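TRNA (guanine-N(1)-)-methyltransferase (Corynebacterium diphtheriae, PDB 7KFF) catalyses methyl transfer from S-adenosylmethionine to N1 of a guanine in tRNA, probably the one beside the anticodon, as a knotted SPOUT-family enzyme. Local coordinates at residues Met285-Arg289 against His290-Tyr294; Ile262-Trp265 against Arg266-Gln269; Leu271-Thr274 against Trp275-Arg278. All blocks are in the same frame, centred on the assembly; numbering follows the deposited sequence.

Contact 1. Residues Met285-Arg289 against His290-Tyr294; sequences MELDR and HDQAY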
HETATM    1  N   MSE A 285      10.018 -19.348  12.884  1.00 31.10           N
HETATM    2  CA  MSE A 285      10.967 -20.175  12.151  1.00 31.09           C
HETATM    3  C   MSE A 285      11.799 -20.979  13.126  1.00 26.26           C
HETATM    4  O   MSE A 285      12.014 -20.533  14.246  1.00 27.55           O
HETATM    5  CB  MSE A 285      11.948 -19.289  11.390  1.00 37.64           C
HETATM    6  CG  MSE A 285      11.306 -18.249  10.535  1.00 45.40           C
HETATM    7 SE   MSE A 285      12.654 -17.112   9.754  1.00 50.99          SE
HETATM    8  CE  MSE A 285      13.542 -18.423   8.575  1.00 53.65           C
ATOM      9  N   GLU A 286      12.296 -22.141  12.702  1.00 22.90           N
ATOM     10  CA  GLU A 286      13.318 -22.870  13.460  1.00 22.73           C
ATOM     11  C   GLU A 286      14.653 -22.496  12.842  1.00 20.16           C
ATOM     12  O   GLU A 286      14.993 -22.986  11.766  1.00 20.76           O
ATOM     13  CB  GLU A 286      13.138 -24.385  13.402  1.00 27.64           C
ATOM     14  CG  GLU A 286      11.997 -24.912  14.207  1.00 31.19           C
ATOM     15  CD  GLU A 286      12.186 -24.804  15.717  1.00 32.30           C
ATOM     16  OE1 GLU A 286      13.247 -24.356  16.200  1.00 28.77           O
ATOM     17  OE2 GLU A 286      11.245 -25.170  16.431  1.00 36.31           O
ATOM     18  N   LEU A 287      15.409 -21.637  13.518  1.00 19.45           N
ATOM     19  CA  LEU A 287      16.740 -21.273  13.049  1.00 20.07           C
ATOM     20  C   LEU A 287      17.737 -22.359  13.432  1.00 19.13           C
ATOM     21  O   LEU A 287      17.674 -22.933  14.522  1.00 19.52           O
ATOM     22  CB  LEU A 287      17.182 -19.958  13.686  1.00 21.61           C
ATOM     23  CG  LEU A 287      16.292 -18.755  13.357  1.00 24.59           C
ATOM     24  CD1 LEU A 287      16.872 -17.524  14.039  1.00 26.67           C
ATOM     25  CD2 LEU A 287      16.137 -18.506  11.889  1.00 25.68           C
ATOM     26  N   ASP A 288      18.676 -22.627  12.527  1.00 20.33           N
ATOM     27  CA  ASP A 288      19.760 -23.544  12.837  1.00 20.12           C
ATOM     28  C   ASP A 288      20.745 -22.879  13.797  1.00 19.93           C
ATOM     29  O   ASP A 288      20.613 -21.707  14.148  1.00 20.18           O
ATOM     30  CB  ASP A 288      20.406 -24.076  11.553  1.00 21.90           C
ATOM     31  CG  ASP A 288      21.226 -23.031  10.799  1.00 26.52           C
ATOM     32  OD1 ASP A 288      21.481 -21.936  11.325  1.00 29.19           O
ATOM     33  OD2 ASP A 288      21.630 -23.346   9.659  1.00 26.52           O
ATOM     34  N   ARG A 289      21.743 -23.641  14.231  1.00 20.61           N
ATOM     35  CA  ARG A 289      22.650 -23.122  15.250  1.00 22.60           C
ATOM     36  C   ARG A 289      23.392 -21.875  14.779  1.00 24.01           C
ATOM     37  O   ARG A 289      23.619 -20.946  15.565  1.00 24.22           O
ATOM     38  CB  ARG A 289      23.665 -24.181  15.684  1.00 25.22           C
ATOM     39  CG  ARG A 289      24.628 -23.606  16.746  1.00 30.05           C
ATOM     40  CD  ARG A 289      25.666 -24.555  17.272  1.00 37.70           C
ATOM     41  NE  ARG A 289      25.028 -25.556  18.095  1.00 41.35           N
ATOM     42  CZ  ARG A 289      25.633 -26.275  19.027  1.00 41.72           C
ATOM     43  NH1 ARG A 289      26.928 -26.106  19.284  1.00 42.19           N
ATOM     44  NH2 ARG A 289      24.912 -27.168  19.696  1.00 39.47           N
ATOM     45  N   HIS A 290      23.817 -21.844  13.518  1.00 23.69           N
ATOM     46  CA  HIS A 290      24.536 -20.672  13.027  1.00 28.46           C
ATOM     47  C   HIS A 290      23.666 -19.429  13.153  1.00 26.04           C
ATOM     48  O   HIS A 290      24.099 -18.395  13.681  1.00 25.98           O
ATOM     49  CB  HIS A 290      24.967 -20.904  11.577  1.00 35.50           C
ATOM     50  CG  HIS A 290      26.236 -20.208  11.197  1.00 42.98           C
ATOM     51  ND1 HIS A 290      26.893 -20.462  10.012  1.00 46.31           N
ATOM     52  CD2 HIS A 290      26.964 -19.259  11.834  1.00 45.92           C
ATOM     53  CE1 HIS A 290      27.973 -19.704   9.937  1.00 47.94           C
ATOM     54  NE2 HIS A 290      28.039 -18.964  11.030  1.00 47.66           N
ATOM     55  N   ASP A 291      22.421 -19.520  12.686  1.00 23.69           N
ATOM     56  CA  ASP A 291      21.543 -18.357  12.687  1.00 24.10           C
ATOM     57  C   ASP A 291      21.050 -18.042  14.089  1.00 23.22           C
ATOM     58  O   ASP A 291      20.951 -16.872  14.467  1.00 23.90           O
ATOM     59  CB  ASP A 291      20.356 -18.613  11.763  1.00 25.24           C
ATOM     60  CG  ASP A 291      20.762 -18.730  10.295  1.00 28.15           C
ATOM     61  OD1 ASP A 291      21.909 -18.389   9.945  1.00 30.05           O
ATOM     62  OD2 ASP A 291      19.919 -19.164   9.494  1.00 31.74           O
ATOM     63  N   GLN A 292      20.733 -19.074  14.874  1.00 22.33           N
ATOM     64  CA  GLN A 292      20.243 -18.843  16.229  1.00 23.67           C
ATOM     65  C   GLN A 292      21.327 -18.222  17.097  1.00 24.39           C
ATOM     66  O   GLN A 292      21.059 -17.279  17.855  1.00 25.08           O
ATOM     67  CB  GLN A 292      19.745 -20.162  16.820  1.00 25.22           C
ATOM     68  CG  GLN A 292      19.151 -20.042  18.215  1.00 27.66           C
ATOM     69  CD  GLN A 292      17.875 -19.233  18.239  1.00 31.54           C
ATOM     70  OE1 GLN A 292      17.073 -19.284  17.321  1.00 33.33           O
ATOM     71  NE2 GLN A 292      17.691 -18.473  19.302  1.00 34.59           N
ATOM     72  N   ALA A 293      22.561 -18.703  16.971  1.00 24.38           N
ATOM     73  CA  ALA A 293      23.654 -18.115  17.736  1.00 25.30           C
ATOM     74  C   ALA A 293      23.894 -16.666  17.339  1.00 24.39           C
ATOM     75  O   ALA A 293      24.179 -15.819  18.194  1.00 27.09           O
ATOM     76  CB  ALA A 293      24.922 -18.940  17.553  1.00 25.80           C
ATOM     77  N   TYR A 294      23.770 -16.351  16.047  1.00 23.52           N
ATOM     78  CA  TYR A 294      23.951 -14.976  15.609  1.00 24.73           C
ATOM     79  C   TYR A 294      22.889 -14.076  16.228  1.00 25.43           C
ATOM     80  O   TYR A 294      23.186 -12.988  16.739  1.00 27.08           O
ATOM     81  CB  TYR A 294      23.891 -14.903  14.083  1.00 26.01           C
ATOM     82  CG  TYR A 294      24.026 -13.490  13.591  1.00 27.36           C
ATOM     83  CD1 TYR A 294      25.265 -12.864  13.561  1.00 28.67           C
ATOM     84  CD2 TYR A 294      22.913 -12.772  13.181  1.00 27.48           C
ATOM     85  CE1 TYR A 294      25.393 -11.562  13.126  1.00 29.80           C
ATOM     86  CE2 TYR A 294      23.030 -11.475  12.751  1.00 29.37           C
ATOM     87  CZ  TYR A 294      24.269 -10.875  12.718  1.00 29.44           C
ATOM     88  OH  TYR A 294      24.381  -9.576  12.280  1.00 32.07           O
TER
HETATM   89  O   HOH W   1      14.834 -20.532  16.171  1.00 31.29           O
HETATM   90  O   HOH W   2      18.349 -21.331   9.946  1.00 27.15           O
HETATM   91  O   HOH W   3      22.269 -20.940   8.299  1.00 44.14           O

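Contact 2. Residues Ile262-Trp265 against Arg266-Gln269; sequences IERW and RREQ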
ATOM      1  N   ILE A 262      30.949 -13.408   1.854  1.00 30.56           N
ATOM      2  CA  ILE A 262      29.956 -12.416   1.455  1.00 29.85           C
ATOM      3  C   ILE A 262      28.558 -12.988   1.617  1.00 28.86           C
ATOM      4  O   ILE A 262      27.647 -12.311   2.104  1.00 28.00           O
ATOM      5  CB  ILE A 262      30.221 -11.925   0.020  1.00 29.88           C
ATOM      6  CG1 ILE A 262      31.495 -11.076   0.001  1.00 30.96           C
ATOM      7  CG2 ILE A 262      29.012 -11.158  -0.508  1.00 30.41           C
ATOM      8  CD1 ILE A 262      32.082 -10.884  -1.382  1.00 32.14           C
ATOM      9  N   GLU A 263      28.368 -14.250   1.226  1.00 30.67           N
ATOM     10  CA  GLU A 263      27.047 -14.855   1.344  1.00 32.74           C
ATOM     11  C   GLU A 263      26.638 -14.998   2.806  1.00 30.28           C
ATOM     12  O   GLU A 263      25.474 -14.763   3.153  1.00 29.43           O
ATOM     13  CB  GLU A 263      27.016 -16.201   0.622  1.00 38.66           C
ATOM     14  CG  GLU A 263      25.639 -16.561   0.067  1.00 45.85           C
ATOM     15  CD  GLU A 263      24.998 -15.420  -0.729  1.00 51.05           C
ATOM     16  OE1 GLU A 263      25.725 -14.707  -1.454  1.00 53.28           O
ATOM     17  OE2 GLU A 263      23.771 -15.221  -0.601  1.00 53.14           O
ATOM     18  N   ARG A 264      27.581 -15.351   3.685  1.00 29.91           N
ATOM     19  CA  ARG A 264      27.244 -15.420   5.105  1.00 30.41           C
ATOM     20  C   ARG A 264      26.900 -14.041   5.654  1.00 28.39           C
ATOM     21  O   ARG A 264      25.954 -13.898   6.437  1.00 27.03           O
ATOM     22  CB  ARG A 264      28.389 -16.038   5.909  1.00 32.51           C
ATOM     23  CG  ARG A 264      28.109 -16.111   7.414  1.00 36.22           C
ATOM     24  CD  ARG A 264      26.867 -16.958   7.724  1.00 39.55           C
ATOM     25  NE  ARG A 264      26.371 -16.743   9.081  1.00 42.27           N
ATOM     26  CZ  ARG A 264      25.214 -17.213   9.538  1.00 44.35           C
ATOM     27  NH1 ARG A 264      24.429 -17.928   8.745  1.00 44.59           N
ATOM     28  NH2 ARG A 264      24.844 -16.955  10.782  1.00 46.33           N
ATOM     29  N   TRP A 265      27.655 -13.014   5.253  1.00 26.90           N
ATOM     30  CA  TRP A 265      27.351 -11.651   5.672  1.00 26.67           C
ATOM     31  C   TRP A 265      25.942 -11.262   5.258  1.00 25.05           C
ATOM     32  O   TRP A 265      25.200 -10.666   6.043  1.00 23.42           O
ATOM     33  CB  TRP A 265      28.386 -10.680   5.091  1.00 28.92           C
ATOM     34  CG  TRP A 265      28.095  -9.219   5.384  1.00 31.17           C
ATOM     35  CD1 TRP A 265      28.529  -8.488   6.454  1.00 32.34           C
ATOM     36  CD2 TRP A 265      27.309  -8.328   4.587  1.00 32.03           C
ATOM     37  NE1 TRP A 265      28.055  -7.200   6.377  1.00 33.37           N
ATOM     38  CE2 TRP A 265      27.310  -7.075   5.234  1.00 33.14           C
ATOM     39  CE3 TRP A 265      26.612  -8.468   3.386  1.00 33.63           C
ATOM     40  CZ2 TRP A 265      26.632  -5.972   4.726  1.00 34.54           C
ATOM     41  CZ3 TRP A 265      25.936  -7.361   2.879  1.00 34.70           C
ATOM     42  CH2 TRP A 265      25.948  -6.138   3.554  1.00 35.15           C
ATOM     43  N   ARG A 266      25.547 -11.603   4.031  1.00 25.28           N
ATOM     44  CA  ARG A 266      24.211 -11.244   3.573  1.00 25.96           C
ATOM     45  C   ARG A 266      23.150 -11.912   4.441  1.00 23.56           C
ATOM     46  O   ARG A 266      22.147 -11.293   4.793  1.00 22.71           O
ATOM     47  CB  ARG A 266      24.009 -11.641   2.111  1.00 31.16           C
ATOM     48  CG  ARG A 266      24.874 -10.916   1.082  1.00 37.17           C
ATOM     49  CD  ARG A 266      24.219 -11.031  -0.284  1.00 43.63           C
ATOM     50  NE  ARG A 266      25.119 -11.341  -1.392  1.00 48.74           N
ATOM     51  CZ  ARG A 266      25.738 -10.435  -2.147  1.00 52.39           C
ATOM     52  NH1 ARG A 266      26.515 -10.829  -3.143  1.00 53.31           N
ATOM     53  NH2 ARG A 266      25.596  -9.138  -1.900  1.00 54.21           N
ATOM     54  N   ARG A 267      23.372 -13.172   4.815  1.00 23.22           N
ATOM     55  CA  ARG A 267      22.422 -13.866   5.681  1.00 23.48           C
ATOM     56  C   ARG A 267      22.360 -13.215   7.059  1.00 22.86           C
ATOM     57  O   ARG A 267      21.272 -12.965   7.592  1.00 22.53           O
ATOM     58  CB  ARG A 267      22.807 -15.335   5.796  1.00 26.05           C
ATOM     59  CG  ARG A 267      21.967 -16.129   6.757  1.00 29.29           C
ATOM     60  CD  ARG A 267      20.744 -16.649   6.090  1.00 31.14           C
ATOM     61  NE  ARG A 267      19.931 -17.452   6.996  1.00 30.28           N
ATOM     62  CZ  ARG A 267      18.686 -17.814   6.727  1.00 30.52           C
ATOM     63  NH1 ARG A 267      18.129 -17.450   5.580  1.00 32.16           N
ATOM     64  NH2 ARG A 267      18.001 -18.522   7.607  1.00 30.14           N
ATOM     65  N   GLU A 268      23.522 -12.925   7.649  1.00 22.55           N
ATOM     66  CA  GLU A 268      23.538 -12.243   8.939  1.00 22.77           C
ATOM     67  C   GLU A 268      22.772 -10.929   8.883  1.00 21.45           C
ATOM     68  O   GLU A 268      21.974 -10.617   9.773  1.00 21.98           O
ATOM     69  CB  GLU A 268      24.976 -12.006   9.389  1.00 25.62           C
ATOM     70  CG  GLU A 268      25.718 -13.288   9.748  1.00 28.99           C
ATOM     71  CD  GLU A 268      27.203 -13.052  10.035  1.00 34.58           C
ATOM     72  OE1 GLU A 268      27.706 -11.929   9.787  1.00 36.50           O
ATOM     73  OE2 GLU A 268      27.867 -13.988  10.496  1.00 37.51           O
ATOM     74  N   GLN A 269      23.009 -10.139   7.845  1.00 21.07           N
ATOM     75  CA  GLN A 269      22.368  -8.834   7.774  1.00 20.87           C
ATOM     76  C   GLN A 269      20.863  -8.959   7.601  1.00 20.24           C
ATOM     77  O   GLN A 269      20.117  -8.103   8.078  1.00 20.39           O
ATOM     78  CB  GLN A 269      22.977  -8.033   6.629  1.00 22.77           C
ATOM     79  CG  GLN A 269      24.406  -7.611   6.886  1.00 25.14           C
ATOM     80  CD  GLN A 269      24.512  -6.669   8.064  1.00 28.83           C
ATOM     81  OE1 GLN A 269      23.822  -5.644   8.108  1.00 30.58           O
ATOM     82  NE2 GLN A 269      25.362  -6.997   9.016  1.00 30.33           N
TER
HETATM   83  O   HOH W   4      27.165 -15.900  12.150  1.00 45.62           O

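Contact 3. Residues Leu271-Thr274 against Trp275-Arg278; sequences LKRT and WEVR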
ATOM      1  N   LEU A 271      19.116 -11.559   8.900  1.00 18.74           N
ATOM      2  CA  LEU A 271      18.678 -11.899  10.250  1.00 19.17           C
ATOM      3  C   LEU A 271      18.647 -10.663  11.139  1.00 19.95           C
ATOM      4  O   LEU A 271      17.714 -10.482  11.931  1.00 19.77           O
ATOM      5  CB  LEU A 271      19.621 -12.923  10.871  1.00 20.10           C
ATOM      6  CG  LEU A 271      19.581 -14.317  10.257  1.00 20.53           C
ATOM      7  CD1 LEU A 271      20.774 -15.144  10.692  1.00 22.59           C
ATOM      8  CD2 LEU A 271      18.268 -15.015  10.643  1.00 22.71           C
ATOM      9  N   LYS A 272      19.664  -9.801  11.021  1.00 19.70           N
ATOM     10  CA  LYS A 272      19.756  -8.620  11.873  1.00 19.80           C
ATOM     11  C   LYS A 272      18.618  -7.647  11.574  1.00 20.29           C
ATOM     12  O   LYS A 272      17.963  -7.146  12.495  1.00 19.93           O
ATOM     13  CB  LYS A 272      21.111  -7.942  11.651  1.00 21.41           C
ATOM     14  CG  LYS A 272      21.332  -6.664  12.428  1.00 25.67           C
ATOM     15  CD  LYS A 272      22.784  -6.201  12.231  1.00 30.68           C
ATOM     16  CE  LYS A 272      23.100  -4.914  12.973  1.00 36.70           C
ATOM     17  NZ  LYS A 272      22.841  -3.729  12.125  1.00 40.53           N
ATOM     18  N   ARG A 273      18.359  -7.376  10.288  1.00 19.16           N
ATOM     19  CA  ARG A 273      17.281  -6.456   9.949  1.00 20.06           C
ATOM     20  C   ARG A 273      15.953  -7.022  10.427  1.00 19.28           C
ATOM     21  O   ARG A 273      15.115  -6.290  10.958  1.00 19.59           O
ATOM     22  CB  ARG A 273      17.246  -6.186   8.444  1.00 21.38           C
ATOM     23  CG  ARG A 273      16.117  -5.234   7.993  1.00 25.47           C
ATOM     24  CD  ARG A 273      16.283  -3.819   8.529  1.00 29.52           C
ATOM     25  NE  ARG A 273      17.344  -3.106   7.821  1.00 33.30           N
ATOM     26  CZ  ARG A 273      17.163  -2.350   6.740  1.00 35.29           C
ATOM     27  NH1 ARG A 273      18.211  -1.756   6.175  1.00 37.14           N
ATOM     28  NH2 ARG A 273      15.944  -2.168   6.234  1.00 37.80           N
ATOM     29  N   THR A 274      15.749  -8.334  10.262  1.00 18.08           N
ATOM     30  CA  THR A 274      14.493  -8.938  10.709  1.00 17.76           C
ATOM     31  C   THR A 274      14.363  -8.858  12.229  1.00 18.16           C
ATOM     32  O   THR A 274      13.292  -8.529  12.752  1.00 18.73           O
ATOM     33  CB  THR A 274      14.407 -10.388  10.219  1.00 18.22           C
ATOM     34  OG1 THR A 274      14.600 -10.434   8.797  1.00 18.21           O
ATOM     35  CG2 THR A 274      13.051 -10.998  10.577  1.00 18.94           C
ATOM     36  N   TRP A 275      15.445  -9.146  12.950  1.00 19.83           N
ATOM     37  CA  TRP A 275      15.418  -9.016  14.398  1.00 21.39           C
ATOM     38  C   TRP A 275      15.116  -7.585  14.826  1.00 22.25           C
ATOM     39  O   TRP A 275      14.338  -7.367  15.758  1.00 23.27           O
ATOM     40  CB  TRP A 275      16.758  -9.462  14.971  1.00 24.38           C
ATOM     41  CG  TRP A 275      16.855  -9.284  16.442  1.00 27.60           C
ATOM     42  CD1 TRP A 275      16.297 -10.069  17.405  1.00 30.27           C
ATOM     43  CD2 TRP A 275      17.541  -8.235  17.127  1.00 31.99           C
ATOM     44  NE1 TRP A 275      16.608  -9.582  18.651  1.00 32.64           N
ATOM     45  CE2 TRP A 275      17.367  -8.454  18.508  1.00 33.59           C
ATOM     46  CE3 TRP A 275      18.290  -7.136  16.708  1.00 34.19           C
ATOM     47  CZ2 TRP A 275      17.915  -7.613  19.468  1.00 36.74           C
ATOM     48  CZ3 TRP A 275      18.834  -6.301  17.666  1.00 36.86           C
ATOM     49  CH2 TRP A 275      18.641  -6.542  19.029  1.00 37.54           C
ATOM     50  N   GLU A 276      15.734  -6.598  14.167  1.00 21.56           N
ATOM     51  CA  GLU A 276      15.529  -5.203  14.555  1.00 24.48           C
ATOM     52  C   GLU A 276      14.088  -4.764  14.352  1.00 23.04           C
ATOM     53  O   GLU A 276      13.520  -4.038  15.184  1.00 24.37           O
ATOM     54  CB  GLU A 276      16.417  -4.290  13.704  1.00 26.63           C
ATOM     55  CG  GLU A 276      17.892  -4.383  13.987  1.00 29.48           C
ATOM     56  CD  GLU A 276      18.746  -3.644  12.962  1.00 32.41           C
ATOM     57  OE1 GLU A 276      18.268  -3.355  11.829  1.00 31.54           O
ATOM     58  OE2 GLU A 276      19.908  -3.351  13.299  1.00 34.56           O
ATOM     59  N   VAL A 277      13.501  -5.146  13.223  1.00 22.04           N
ATOM     60  CA  VAL A 277      12.278  -4.538  12.744  1.00 22.82           C
ATOM     61  C   VAL A 277      11.068  -5.455  12.856  1.00 22.09           C
ATOM     62  O   VAL A 277       9.956  -4.967  13.082  1.00 23.85           O
ATOM     63  CB  VAL A 277      12.502  -4.097  11.276  1.00 26.54           C
ATOM     64  CG1 VAL A 277      11.267  -3.475  10.709  1.00 28.01           C
ATOM     65  CG2 VAL A 277      13.707  -3.144  11.152  1.00 29.23           C
ATOM     66  N   ARG A 278      11.254  -6.763  12.690  1.00 18.97           N
ATOM     67  CA  ARG A 278      10.150  -7.730  12.680  1.00 18.76           C
ATOM     68  C   ARG A 278      10.566  -8.975  13.449  1.00 19.67           C
ATOM     69  O   ARG A 278      10.557 -10.094  12.916  1.00 19.50           O
ATOM     70  CB  ARG A 278       9.779  -8.089  11.240  1.00 18.92           C
ATOM     71  CG  ARG A 278       9.310  -6.946  10.371  1.00 20.35           C
ATOM     72  CD  ARG A 278       7.922  -6.500  10.752  1.00 21.59           C
ATOM     73  NE  ARG A 278       6.916  -7.529  10.534  1.00 20.04           N
ATOM     74  CZ  ARG A 278       6.382  -7.830   9.354  1.00 18.45           C
ATOM     75  NH1 ARG A 278       6.760  -7.191   8.260  1.00 19.90           N
ATOM     76  NH2 ARG A 278       5.466  -8.771   9.250  1.00 20.70           N
TER
HETATM   77  O   HOH W   5      21.319  -1.246  11.904  1.00 49.60           O
HETATM   78  O   HOH W   6      19.667  -3.411   9.511  1.00 27.61           O

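Contact 1. Residues Met285-Arg289 against His290-Tyr294
L287 lies across the side chain of Q292 at about a right angle, its CB and CD1 both set against the amide oxygen, with L287 CB 3.7 Å from Q292 OE1. Q292 reaches back over the leucine because its chain, CG anti to the backbone N, folds at chi2 (66°). A water accepts the N-H of L287 and lies 2.8 Å from Q292 OE1. Farther on, the NE2 of Q292 has a weak bond to E296, one turn along the helix. D288 is the N-cap of helix 289-299. Its CG stands between the backbone N and the carbonyl carbon (chi1 71°), which swings the carboxylate over the first turn, and D288 OD1 receives the N-H of D291 at 2.9 Å in a nearly straight bond (169°). The first helical backbone bonds follow, Q292 N to D288 O at 2.7 Å and A293 N to R289 O at 2.9 Å. The negative charge at the amino end of the helix probably suits the helix dipole. D288 and D291 nevertheless bring like charges close, D288 OD1 lying 3.7 Å from D291 OD2. Positive charge on helix 259-277 probably offsets this, since D291 OD1 pairs with R264 and D291 OD2 with R267. Two waters also join the aspartates: one accepts from D288 N and donates to D291 OD2 at 2.7 Å, and the other donates to D288 OD2 at 2.8 Å and more weakly to D291 OD1.

Contact 2. Residues Ile262-Trp265 against Arg266-Gln269
W265 and Q269, one turn apart on helix 259-277 of the carboxy-terminal helical region, meet by a CH-pi contact, with Q269 CG over one face of the indole, 3.6 Å from the centroid of its six-membered ring. With the chain of Q269 bent at chi2 (-64°), its amide plane is turned only 15° from that of the indole. P251, V253 and L254 also pack on the tryptophan. I262 and R266 lie side by side, and I262 CG2 sits over one face of the guanidinium, 3.6 Å from R266 NH1; the second subunit is close here, its G70 and G71 carbonyls taking weak bonds from R266. Backbone bonds run i to i+4 throughout, among them E268 N to R264 O at 2.9 Å. Two salt bridges are long and weak as hydrogen bonds. E263 OE1 stands in the guanidinium plane at its edge, 3.4 Å from R266 NE. R264 NE is likewise 3.4 Å from E268 OE2, but here the guanidinium and carboxylate planes are almost perpendicular. The main partner of R264 is D291, on helix 289-299, which R267 also binds. A water closes the R264-E268 pair, accepting from R264 NH2 at 2.9 Å and donating to E268 OE2 at 2.6 Å.

Contact 3. Residues Leu271-Thr274 against Trp275-Arg278
W275 sets its CB against the carbonyl oxygens of L271 and K272, and W275 N bonds to L271 O at 2.8 Å. CG anti to the backbone N (chi1 176°) sends the indole away from 271-274 and onto L282 of helix 279-283 and L298 and R299 of helix 289-299. T274, whose CB touches the backbone N of W275, has its OG1 bonded to S270 O and L234 N. E276, next in line, serves two basic residues of the preceding turn. Its extended chain runs back along the helix, CG passing over the K272 carbonyl, and crosses the lysine chain at a slant. K272 stays extended until chi4 (-91°), where it bends and brings K272 NZ to 3.2 Å from E276 OE2, a salt bridge made on the syn side but 32° out of the carboxylate plane. A water doubles it, accepting from K272 NZ and donating to E276 OE2 at 2.9 Å. The other oxygen touches the R273 chain at CD but is too far from NE for a salt bridge: R273 NE is 4.1 Å from E276 OE1. A second water, in the guanidinium plane, accepts from R273 NE at 2.9 Å and donates to E276 OE1 at 2.7 Å. V277 lies alongside R273, with V277 CG2 3.7 Å from R273 CD, and its N-H bonds to R273 O, near the end of the helix. R278 is the first residue to leave helical angles. In this knotted SPOUT enzyme both arginines meet the second subunit, R278 through a salt bridge to its D193 and R273 NH2 through a bond to its A144 O, and the R273 side chain is about 8 Å from a bound S-adenosylhomocysteine. E276 is thus shared between a direct salt bridge to K272 and a water-mediated link to R273, and its negative charge probably offsets part of theirs.

Contacts 2 and 3 follow one another on helix 259-277, and contact 1 comes later, at the start of helix 289-299 after the short helix 279-283. Their centres stand about 13 Å apart in every pairing, forming a compact helical region 23 to 31 Å from the chain centre and away from the parallel sheet of its own chain. Helix 289-299 packs on helix 259-277 through the salt bridges of D291, while Y294 lies on E268 of contact 2 and on L271 and K272 of contact 3. Contacts 2 and 3 also touch the second subunit, so this carboxy-terminal region packs its helices together and lies against that subunit, with the R273 and R266 side chains about 8 and 10 Å from a bound S-adenosylhomocysteine.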